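Local structure of arfgap-like finger domain containing protein (Cryptosporidium parvum Iowa II, 2OWA) at residues R31-N36 with R91-G96; S63-K68 with K115-A120; K21-F26 with D82-I87. The protein probably acts, through its zinc-finger ArfGAP domain, which makes up most of this construct, as a GTPase activator for ADP-ribosylation factors. All blocks are in the same frame, centred on the assembly; numbering follows the deposited sequence.

Interaction 1: residues R31-N36 with R91-G96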
loop_
_atom_site.group_PDB
_atom_site.type_symbol
_atom_site.label_atom_id
_atom_site.label_comp_id
_atom_site.label_asym_id
_atom_site.label_seq_id
_atom_site.Cartn_x
_atom_site.Cartn_y
_atom_site.Cartn_z
ATOM N N ARG A 31 -1.266 -4.064 -9.893
ATOM C CA ARG A 31 -2.265 -2.969 -10.013
ATOM C C ARG A 31 -3.518 -3.393 -10.753
ATOM O O ARG A 31 -4.575 -2.814 -10.532
ATOM C CB ARG A 31 -1.669 -1.741 -10.727
ATOM C CG ARG A 31 -0.969 -0.768 -9.810
ATOM C CD ARG A 31 -0.608 0.567 -10.541
ATOM N NE ARG A 31 -0.182 0.398 -11.946
ATOM C CZ ARG A 31 1.071 0.490 -12.408
ATOM N NH1 ARG A 31 2.111 0.726 -11.597
ATOM N NH2 ARG A 31 1.300 0.328 -13.705
ATOM N N ASN A 32 -3.384 -4.382 -11.643
ATOM C CA ASN A 32 -4.494 -4.876 -12.450
ATOM C C ASN A 32 -5.399 -5.826 -11.660
ATOM O O ASN A 32 -6.519 -6.104 -12.112
ATOM C CB ASN A 32 -3.993 -5.528 -13.774
ATOM C CG ASN A 32 -5.148 -5.998 -14.710
ATOM O OD1 ASN A 32 -5.392 -7.214 -14.884
ATOM N ND2 ASN A 32 -5.861 -5.036 -15.308
ATOM N N ARG A 33 -4.934 -6.334 -10.509
ATOM C CA ARG A 33 -5.821 -7.104 -9.577
ATOM C C ARG A 33 -7.028 -6.237 -9.269
ATOM O O ARG A 33 -6.860 -5.058 -8.950
ATOM C CB ARG A 33 -5.107 -7.507 -8.288
ATOM C CG ARG A 33 -4.015 -8.491 -8.530
ATOM C CD ARG A 33 -3.382 -9.049 -7.279
ATOM N NE ARG A 33 -2.211 -9.872 -7.618
ATOM C CZ ARG A 33 -1.239 -10.250 -6.787
ATOM N NH1 ARG A 33 -1.239 -9.907 -5.504
ATOM N NH2 ARG A 33 -0.257 -11.020 -7.237
ATOM N N PRO A 34 -8.252 -6.791 -9.433
ATOM C CA PRO A 34 -9.502 -6.006 -9.370
ATOM C C PRO A 34 -9.685 -5.093 -8.148
ATOM O O PRO A 34 -10.125 -3.944 -8.307
ATOM C CB PRO A 34 -10.613 -7.067 -9.429
ATOM C CG PRO A 34 -9.945 -8.383 -9.410
ATOM C CD PRO A 34 -8.507 -8.197 -9.791
ATOM N N GLU A 35 -9.389 -5.586 -6.945
ATOM C CA GLU A 35 -9.448 -4.718 -5.759
ATOM C C GLU A 35 -8.450 -3.549 -5.778
ATOM O O GLU A 35 -8.700 -2.553 -5.138
ATOM C CB GLU A 35 -9.297 -5.517 -4.455
ATOM C CG GLU A 35 -10.511 -6.396 -4.112
ATOM C CD GLU A 35 -11.789 -5.604 -3.835
ATOM O OE1 GLU A 35 -11.772 -4.742 -2.915
ATOM O OE2 GLU A 35 -12.803 -5.859 -4.548
ATOM N N ASN A 36 -7.346 -3.669 -6.525
ATOM C CA ASN A 36 -6.324 -2.606 -6.591
ATOM C C ASN A 36 -6.594 -1.535 -7.655
ATOM O O ASN A 36 -5.758 -0.652 -7.875
ATOM C CB ASN A 36 -4.932 -3.188 -6.801
ATOM C CG ASN A 36 -4.416 -3.977 -5.597
ATOM O OD1 ASN A 36 -4.812 -3.736 -4.449
ATOM N ND2 ASN A 36 -3.490 -4.893 -5.854
ATOM N N ARG A 91 5.839 -7.500 -0.189
ATOM C CA ARG A 91 4.873 -6.923 0.739
ATOM C C ARG A 91 3.625 -6.452 0.009
ATOM O O ARG A 91 2.521 -6.755 0.435
ATOM C CB ARG A 91 5.478 -5.765 1.578
ATOM C CG ARG A 91 4.449 -5.117 2.519
ATOM C CD ARG A 91 5.052 -3.985 3.322
ATOM N NE ARG A 91 4.232 -3.563 4.455
ATOM C CZ ARG A 91 4.372 -4.039 5.694
ATOM N NH1 ARG A 91 5.297 -4.955 5.960
ATOM N NH2 ARG A 91 3.614 -3.583 6.682
ATOM N N MET A 92 3.802 -5.743 -1.107
ATOM C CA MET A 92 2.699 -5.336 -1.937
ATOM C C MET A 92 1.917 -6.530 -2.513
ATOM O O MET A 92 0.710 -6.465 -2.685
ATOM C CB MET A 92 3.212 -4.429 -3.066
ATOM C CG MET A 92 3.657 -3.025 -2.613
ATOM S SD MET A 92 2.588 -2.120 -1.483
ATOM C CE MET A 92 1.130 -1.891 -2.478
ATOM N N ASP A 93 2.639 -7.616 -2.777
ATOM C CA ASP A 93 2.102 -8.806 -3.398
ATOM C C ASP A 93 1.197 -9.543 -2.410
ATOM O O ASP A 93 0.090 -9.967 -2.785
ATOM C CB ASP A 93 3.249 -9.715 -3.861
ATOM C CG ASP A 93 2.783 -10.816 -4.832
ATOM O OD1 ASP A 93 1.563 -10.921 -5.122
ATOM O OD2 ASP A 93 3.663 -11.595 -5.296
ATOM N N ILE A 94 1.635 -9.661 -1.153
ATOM C CA ILE A 94 0.806 -10.358 -0.126
ATOM C C ILE A 94 -0.289 -9.481 0.485
ATOM O O ILE A 94 -1.222 -10.000 1.132
ATOM C CB ILE A 94 1.652 -11.019 0.993
ATOM C CG1 ILE A 94 2.464 -9.974 1.767
ATOM C CG2 ILE A 94 2.562 -12.102 0.432
ATOM C CD1 ILE A 94 1.900 -9.637 3.078
ATOM N N GLY A 95 -0.171 -8.167 0.281
ATOM C CA GLY A 95 -1.172 -7.219 0.734
ATOM C C GLY A 95 -2.214 -6.931 -0.340
ATOM O O GLY A 95 -2.867 -7.831 -0.870
ATOM N N GLY A 96 -2.366 -5.660 -0.686
ATOM C CA GLY A 96 -3.369 -5.261 -1.671
ATOM C C GLY A 96 -4.560 -4.606 -1.011
ATOM O O GLY A 96 -4.781 -4.749 0.206
HETATM O O HOH W 1 -3.492 -9.020 -3.832
HETATM O O HOH W 2 -1.761 -6.835 -4.080
#
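Arg33 and Asp93 carry the charged part of this contact. The guanidinium comes end-on, and both its terminal nitrogens converge on one carboxylate oxygen: Arg33 NH2 lies 2.8 Å from Asp93 OD1 in a salt bridge, with an N-H...O angle of 148°, and Arg33 NH1 reaches the same OD1 at 3.0 Å. The two planes are turned 41° apart, so the end-on pair is not coplanar. NH2 meets OD1 on its syn side but out of the carboxylate plane. The arginine chain is extended from CG to NE, which carries its charge across to helix 86-94, while Asp93 has CG anti to its own N (chi1 -166°), bringing the carboxylate back although its CB points away.

Hydrogen bonds to backbone oxygens add to this grip. Arg33 NH1 also donates to Asp93 O at 3.0 Å, in the carbonyl plane and on a lone pair. A water bound to Arg33 NH1 donates onward to Gly95 O, and a second water links Asn36 ND2 to Met92 O.

Packing is confined to Asn36 and Gly96, where Asn36 OD1 sits 3.5 Å from Gly96 CA. That oxygen accepts from Asn97 N, while ND2 donates to Val30 O, so the amide is fixed from both ends.

The chemistry implies a polar, partly water-mediated link between the chain following helix 20-32 and the end of helix 86-94: Arg33 engages a side chain and a carbonyl together, and buried Asn36 meets the start of helix 97-107, where Gly96 is the N-cap residue.

Interaction 2: residues S63-K68 with K115-A120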
loop_
_atom_site.group_PDB
_atom_site.type_symbol
_atom_site.label_atom_id
_atom_site.label_comp_id
_atom_site.label_asym_id
_atom_site.label_seq_id
_atom_site.Cartn_x
_atom_site.Cartn_y
_atom_site.Cartn_z
ATOM N N SER A 63 -2.441 10.329 -2.009
ATOM C CA SER A 63 -0.999 10.250 -1.758
ATOM C C SER A 63 -0.415 11.510 -1.103
ATOM O O SER A 63 0.410 11.391 -0.209
ATOM C CB SER A 63 -0.228 9.918 -3.034
ATOM O OG SER A 63 -0.382 10.963 -3.997
ATOM N N SER A 64 -0.867 12.695 -1.529
ATOM C CA SER A 64 -0.456 13.957 -0.900
ATOM C C SER A 64 -0.838 14.008 0.540
ATOM O O SER A 64 0.004 14.318 1.364
ATOM C CB SER A 64 -1.009 15.204 -1.619
ATOM O OG SER A 64 -0.463 15.302 -2.917
ATOM N N ASP A 65 -2.106 13.738 0.850
ATOM C CA ASP A 65 -2.546 13.647 2.257
ATOM C C ASP A 65 -1.700 12.710 3.092
ATOM O O ASP A 65 -1.286 13.068 4.198
ATOM C CB ASP A 65 -4.025 13.266 2.377
ATOM C CG ASP A 65 -4.958 14.266 1.660
ATOM O OD1 ASP A 65 -4.614 15.467 1.526
ATOM O OD2 ASP A 65 -6.019 13.821 1.178
ATOM N N HIS A 66 -1.464 11.499 2.585
ATOM C CA HIS A 66 -0.592 10.536 3.264
ATOM C C HIS A 66 0.833 11.054 3.467
ATOM O O HIS A 66 1.441 10.771 4.478
ATOM C CB HIS A 66 -0.518 9.223 2.494
ATOM C CG HIS A 66 -1.718 8.355 2.675
ATOM N ND1 HIS A 66 -1.661 7.135 3.309
ATOM C CD2 HIS A 66 -3.011 8.536 2.318
ATOM C CE1 HIS A 66 -2.861 6.587 3.323
ATOM N NE2 HIS A 66 -3.699 7.424 2.730
ATOM N N ARG A 67 1.354 11.786 2.491
ATOM C CA ARG A 67 2.722 12.312 2.557
ATOM C C ARG A 67 2.903 13.356 3.680
ATOM O O ARG A 67 4.019 13.557 4.168
ATOM C CB ARG A 67 3.169 12.877 1.184
ATOM C CG ARG A 67 3.559 11.801 0.141
ATOM C CD ARG A 67 4.209 12.389 -1.144
ATOM N NE ARG A 67 3.305 13.262 -1.906
ATOM C CZ ARG A 67 2.512 12.884 -2.925
ATOM N NH1 ARG A 67 2.469 11.628 -3.345
ATOM N NH2 ARG A 67 1.736 13.772 -3.536
ATOM N N LYS A 68 1.812 14.008 4.074
ATOM C CA LYS A 68 1.817 14.939 5.213
ATOM C C LYS A 68 1.761 14.271 6.584
ATOM O O LYS A 68 1.888 14.937 7.595
ATOM C CB LYS A 68 0.635 15.898 5.133
ATOM C CG LYS A 68 0.509 16.711 3.866
ATOM C CD LYS A 68 -0.831 17.473 3.930
ATOM C CE LYS A 68 -1.367 17.801 2.544
ATOM N NZ LYS A 68 -0.328 18.478 1.711
ATOM N N LYS A 115 -11.546 7.340 3.696
ATOM C CA LYS A 115 -11.330 8.701 3.244
ATOM C C LYS A 115 -10.659 9.572 4.304
ATOM O O LYS A 115 -9.913 10.448 3.969
ATOM C CB LYS A 115 -12.652 9.363 2.804
ATOM C CG LYS A 115 -12.406 10.549 1.924
ATOM N N THR A 116 -10.944 9.348 5.584
ATOM C CA THR A 116 -10.390 10.222 6.617
ATOM C C THR A 116 -8.993 9.798 7.070
ATOM O O THR A 116 -8.355 10.505 7.883
ATOM C CB THR A 116 -11.287 10.260 7.861
ATOM O OG1 THR A 116 -11.360 8.949 8.406
ATOM C CG2 THR A 116 -12.704 10.778 7.512
ATOM N N LYS A 117 -8.576 8.615 6.608
ATOM C CA LYS A 117 -7.288 7.986 6.965
ATOM C C LYS A 117 -7.169 7.724 8.486
ATOM O O LYS A 117 -6.068 7.513 9.009
ATOM C CB LYS A 117 -6.102 8.817 6.450
ATOM C CG LYS A 117 -6.103 9.088 4.942
ATOM C CD LYS A 117 -6.563 10.532 4.574
ATOM C CE LYS A 117 -6.528 10.775 3.062
ATOM N NZ LYS A 117 -7.511 9.904 2.287
ATOM N N GLU A 118 -8.305 7.717 9.175
ATOM C CA GLU A 118 -8.345 7.292 10.587
ATOM C C GLU A 118 -7.692 5.926 10.732
ATOM O O GLU A 118 -6.955 5.726 11.681
ATOM C CB GLU A 118 -9.745 7.307 11.169
ATOM C CG GLU A 118 -9.856 6.833 12.683
ATOM C CD GLU A 118 -11.314 6.934 13.251
ATOM O OE1 GLU A 118 -11.721 8.008 13.710
ATOM O OE2 GLU A 118 -12.053 5.916 13.253
ATOM N N TYR A 119 -7.913 5.010 9.789
ATOM C CA TYR A 119 -7.264 3.687 9.857
ATOM C C TYR A 119 -5.739 3.773 9.983
ATOM O O TYR A 119 -5.166 3.006 10.708
ATOM C CB TYR A 119 -7.654 2.768 8.678
ATOM C CG TYR A 119 -7.044 3.216 7.364
ATOM C CD1 TYR A 119 -5.804 2.746 6.953
ATOM C CD2 TYR A 119 -7.715 4.140 6.547
ATOM C CE1 TYR A 119 -5.231 3.174 5.727
ATOM C CE2 TYR A 119 -7.162 4.577 5.308
ATOM C CZ TYR A 119 -5.895 4.098 4.922
ATOM O OH TYR A 119 -5.326 4.496 3.705
ATOM N N ALA A 120 -5.108 4.692 9.251
ATOM C CA ALA A 120 -3.667 4.818 9.197
ATOM C C ALA A 120 -3.057 5.130 10.566
ATOM O O ALA A 120 -1.960 4.650 10.856
ATOM C CB ALA A 120 -3.229 5.882 8.168
#
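Lys117 is the first residue of 115-120 to reach helix 60-67, laying its aliphatic chain against Asp65 and His66. Its backbone has left-handed helical angles between the 3-10 turn at 115-116 and helix 118-121, and its CB points toward the other segment. Lys117 CG packs obliquely at 3.7 Å from His66 NE2, while the Lys117 and Asp65 side chains cross at about a right angle, with Lys117 CE 3.6 Å from Asp65 CB. The chain bends at chi2 (103°) and chi4 (65°), turning its end back so that Lys117 NZ donates to Lys115 O at 3.0 Å, from above the carbonyl plane. Asp65 OD2 stays 4.3 Å from Lys117 NZ, too far for a salt bridge; the ammonium instead forms one with Asp41.

Two residues on, Tyr119 brings its hydroxyl to the rim of the imidazole. Tyr119 OH lies in the ring plane, 3.3 Å from His66 CE1, and the side chains cross at about a right angle. Asp41 draws the group together: one carboxylate oxygen bonds Tyr119 OH, and the other bonds His66 NE2 as well as Lys117 NZ. His66 ND1 is bonded to Ser74 OG, so both imidazole nitrogens are held and the ring's rotation is fixed. Asp41 lies between the zinc ligands Cys39 and Cys42 in sequence, and the Lys117 side chain is about 6 Å from the zinc ion, in the second shell of the Cys4 site.

Around this cluster, His66 also touches Val76 of strand 76-78, while the Tyr119 ring meets Phe40 and Phe54 edge-to-face and packs near Phe104 of helix 97-107. The contact thus joins helix 60-67, which follows Cys59, to the turn entering helix 118-121.

Interaction 3: residues K21-F26 with D82-I87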
loop_
_atom_site.group_PDB
_atom_site.type_symbol
_atom_site.label_atom_id
_atom_site.label_comp_id
_atom_site.label_asym_id
_atom_site.label_seq_id
_atom_site.Cartn_x
_atom_site.Cartn_y
_atom_site.Cartn_z
ATOM N N LYS A 21 12.528 -1.975 -14.623
ATOM C CA LYS A 21 11.823 -2.849 -15.526
ATOM C C LYS A 21 11.154 -3.989 -14.741
ATOM O O LYS A 21 9.998 -4.328 -14.979
ATOM C CB LYS A 21 12.831 -3.391 -16.554
ATOM C CG LYS A 21 12.384 -4.594 -17.378
ATOM C CD LYS A 21 13.288 -4.764 -18.597
ATOM C CE LYS A 21 13.195 -6.172 -19.174
ATOM N NZ LYS A 21 14.005 -7.121 -18.336
ATOM N N LEU A 22 11.896 -4.597 -13.826
ATOM C CA LEU A 22 11.326 -5.597 -12.927
ATOM C C LEU A 22 10.173 -4.981 -12.113
ATOM O O LEU A 22 9.102 -5.560 -12.014
ATOM C CB LEU A 22 12.400 -6.182 -12.019
ATOM C CG LEU A 22 11.979 -7.426 -11.238
ATOM C CD1 LEU A 22 13.162 -8.312 -11.007
ATOM C CD2 LEU A 22 11.353 -7.052 -9.917
ATOM N N ARG A 23 10.412 -3.803 -11.562
ATOM C CA ARG A 23 9.391 -3.011 -10.894
ATOM C C ARG A 23 8.147 -2.820 -11.771
ATOM O O ARG A 23 7.014 -3.067 -11.350
ATOM C CB ARG A 23 9.997 -1.664 -10.536
ATOM C CG ARG A 23 9.362 -0.988 -9.380
ATOM C CD ARG A 23 8.496 0.175 -9.764
ATOM N NE ARG A 23 9.242 1.289 -10.336
ATOM C CZ ARG A 23 9.133 1.667 -11.601
ATOM N NH1 ARG A 23 8.293 1.012 -12.363
ATOM N NH2 ARG A 23 9.827 2.696 -12.092
ATOM N N ASP A 24 8.374 -2.371 -13.003
ATOM C CA ASP A 24 7.283 -2.142 -13.948
ATOM C C ASP A 24 6.458 -3.393 -14.203
ATOM O O ASP A 24 5.245 -3.337 -14.120
ATOM C CB ASP A 24 7.825 -1.624 -15.279
ATOM C CG ASP A 24 8.182 -0.159 -15.244
ATOM O OD1 ASP A 24 7.883 0.515 -14.242
ATOM O OD2 ASP A 24 8.741 0.342 -16.252
ATOM N N ASN A 25 7.130 -4.498 -14.536
ATOM C CA ASN A 25 6.470 -5.769 -14.766
ATOM C C ASN A 25 5.708 -6.256 -13.535
ATOM O O ASN A 25 4.586 -6.804 -13.665
ATOM C CB ASN A 25 7.499 -6.830 -15.195
ATOM C CG ASN A 25 8.093 -6.532 -16.574
ATOM O OD1 ASN A 25 7.626 -5.609 -17.276
ATOM N ND2 ASN A 25 9.100 -7.310 -16.978
ATOM N N PHE A 26 6.300 -6.073 -12.350
ATOM C CA PHE A 26 5.591 -6.470 -11.099
ATOM C C PHE A 26 4.308 -5.623 -10.888
ATOM O O PHE A 26 3.222 -6.156 -10.717
ATOM C CB PHE A 26 6.503 -6.305 -9.890
ATOM C CG PHE A 26 5.800 -6.482 -8.579
ATOM C CD1 PHE A 26 5.544 -7.754 -8.087
ATOM C CD2 PHE A 26 5.321 -5.369 -7.872
ATOM C CE1 PHE A 26 4.873 -7.928 -6.849
ATOM C CE2 PHE A 26 4.655 -5.526 -6.667
ATOM C CZ PHE A 26 4.413 -6.799 -6.160
ATOM N N ASP A 82 9.003 5.530 -8.397
ATOM C CA ASP A 82 9.962 5.325 -7.317
ATOM C C ASP A 82 10.764 4.014 -7.422
ATOM O O ASP A 82 10.390 3.095 -8.167
ATOM C CB ASP A 82 9.245 5.421 -5.963
ATOM C CG ASP A 82 9.066 6.877 -5.495
ATOM O OD1 ASP A 82 10.122 7.505 -5.216
ATOM O OD2 ASP A 82 7.909 7.387 -5.397
ATOM N N LYS A 83 11.876 3.950 -6.680
ATOM C CA LYS A 83 12.677 2.746 -6.543
ATOM C C LYS A 83 12.114 1.889 -5.373
ATOM O O LYS A 83 11.612 2.419 -4.394
ATOM C CB LYS A 83 14.151 3.108 -6.268
ATOM C CG LYS A 83 14.860 4.048 -7.315
ATOM C CD LYS A 83 14.781 3.406 -8.656
ATOM C CE LYS A 83 16.103 3.392 -9.411
ATOM N NZ LYS A 83 15.898 2.582 -10.665
ATOM N N PHE A 84 12.175 0.576 -5.522
ATOM C CA PHE A 84 11.674 -0.370 -4.519
ATOM C C PHE A 84 12.774 -1.415 -4.223
ATOM O O PHE A 84 13.515 -1.757 -5.126
ATOM C CB PHE A 84 10.409 -1.046 -5.050
ATOM C CG PHE A 84 9.214 -0.126 -5.093
ATOM C CD1 PHE A 84 8.313 -0.088 -4.029
ATOM C CD2 PHE A 84 9.031 0.744 -6.178
ATOM C CE1 PHE A 84 7.192 0.797 -4.072
ATOM C CE2 PHE A 84 7.937 1.640 -6.214
ATOM C CZ PHE A 84 7.038 1.665 -5.167
ATOM N N THR A 85 12.863 -1.894 -2.976
ATOM C CA THR A 85 13.617 -3.090 -2.647
ATOM C C THR A 85 12.768 -4.336 -2.930
ATOM O O THR A 85 11.528 -4.244 -3.041
ATOM C CB THR A 85 14.095 -3.115 -1.189
ATOM O OG1 THR A 85 12.964 -3.306 -0.335
ATOM C CG2 THR A 85 14.842 -1.833 -0.845
ATOM N N PRO A 86 13.428 -5.500 -3.083
ATOM C CA PRO A 86 12.708 -6.727 -3.384
ATOM C C PRO A 86 11.689 -7.105 -2.288
ATOM O O PRO A 86 10.587 -7.542 -2.606
ATOM C CB PRO A 86 13.832 -7.783 -3.497
ATOM C CG PRO A 86 15.060 -6.985 -3.858
ATOM C CD PRO A 86 14.884 -5.729 -3.006
ATOM N N ILE A 87 12.008 -6.872 -1.016
ATOM C CA ILE A 87 11.052 -7.235 0.039
ATOM C C ILE A 87 9.792 -6.329 0.013
ATOM O O ILE A 87 8.723 -6.732 0.452
ATOM C CB ILE A 87 11.669 -7.264 1.455
ATOM C CG1 ILE A 87 10.684 -7.959 2.423
ATOM C CG2 ILE A 87 12.109 -5.818 1.934
ATOM C CD1 ILE A 87 11.179 -8.038 3.849
#
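Arg23 meets 82-87 through two different parts of its side chain. The polar part is a single hydrogen bond: Arg23 NE donates to Asp82 O at 3.0 Å, with an N-H...O angle of 155°. The donor approaches nearly head-on to the carbonyl, at a C=O...N angle of 169°, and the oxygen is slightly tilted from the guanidinium plane. The apolar part is methylene packing on Phe84, where Arg23 CG and Arg23 CD each come to 3.7 Å from Phe84 CD2. Since guanidinium and ring stand 81° apart, this is aliphatic packing rather than a flat stack.

The arginine's shape makes both contacts possible. CG lies anti to the backbone N, and bends at chi2 and chi3 fold the chain so that its methylenes lie obliquely against the CD2 side of Phe84 while NE turns to the carbonyl two residues earlier. The strand-like backbone of Asp82 and Phe84 presents that carbonyl and that ring to the helix together.

In the next shell, Phe84 is held by a backbone hydrogen bond with Val18 and by Phe27, whose ring meets it edge-to-face; Leu89 and Arg77 also touch it. Asp82 turns its carboxylate the other way, where OD2 accepts from Ser78 N at the end of strand 76-78. Lys83 NZ makes a salt bridge with Asp20 at the start of helix 20-32.

Away from the zinc site, this is helix-to-loop packing within the ArfGAP domain: helix 20-32 lies against the connection from strand 76-78 to helix 86-94, and Thr85 occupies the N-cap position of that second helix.

Interactions 1 and 3 belong to one interface, between helix 20-32 with its continuation and helix 86-94 with its approach. They touch where Phe26 packs on Met92 and Asp93, Asp93 CB lying 3.8 Å from Phe26 CE1. Interaction 2 stands apart, its centre about 19 Å from that of interaction 1 and about 23 Å from that of interaction 3, on the opposite side of the chain's centre. Interaction 3 is a buried contact, while the other two are partly buried. Their chemistry differs: a salt bridge with waters in interaction 1, a carbonyl bond with aliphatic-aromatic packing in interaction 3, and, next to the zinc, packing organised by an acid outside both segments in interaction 2.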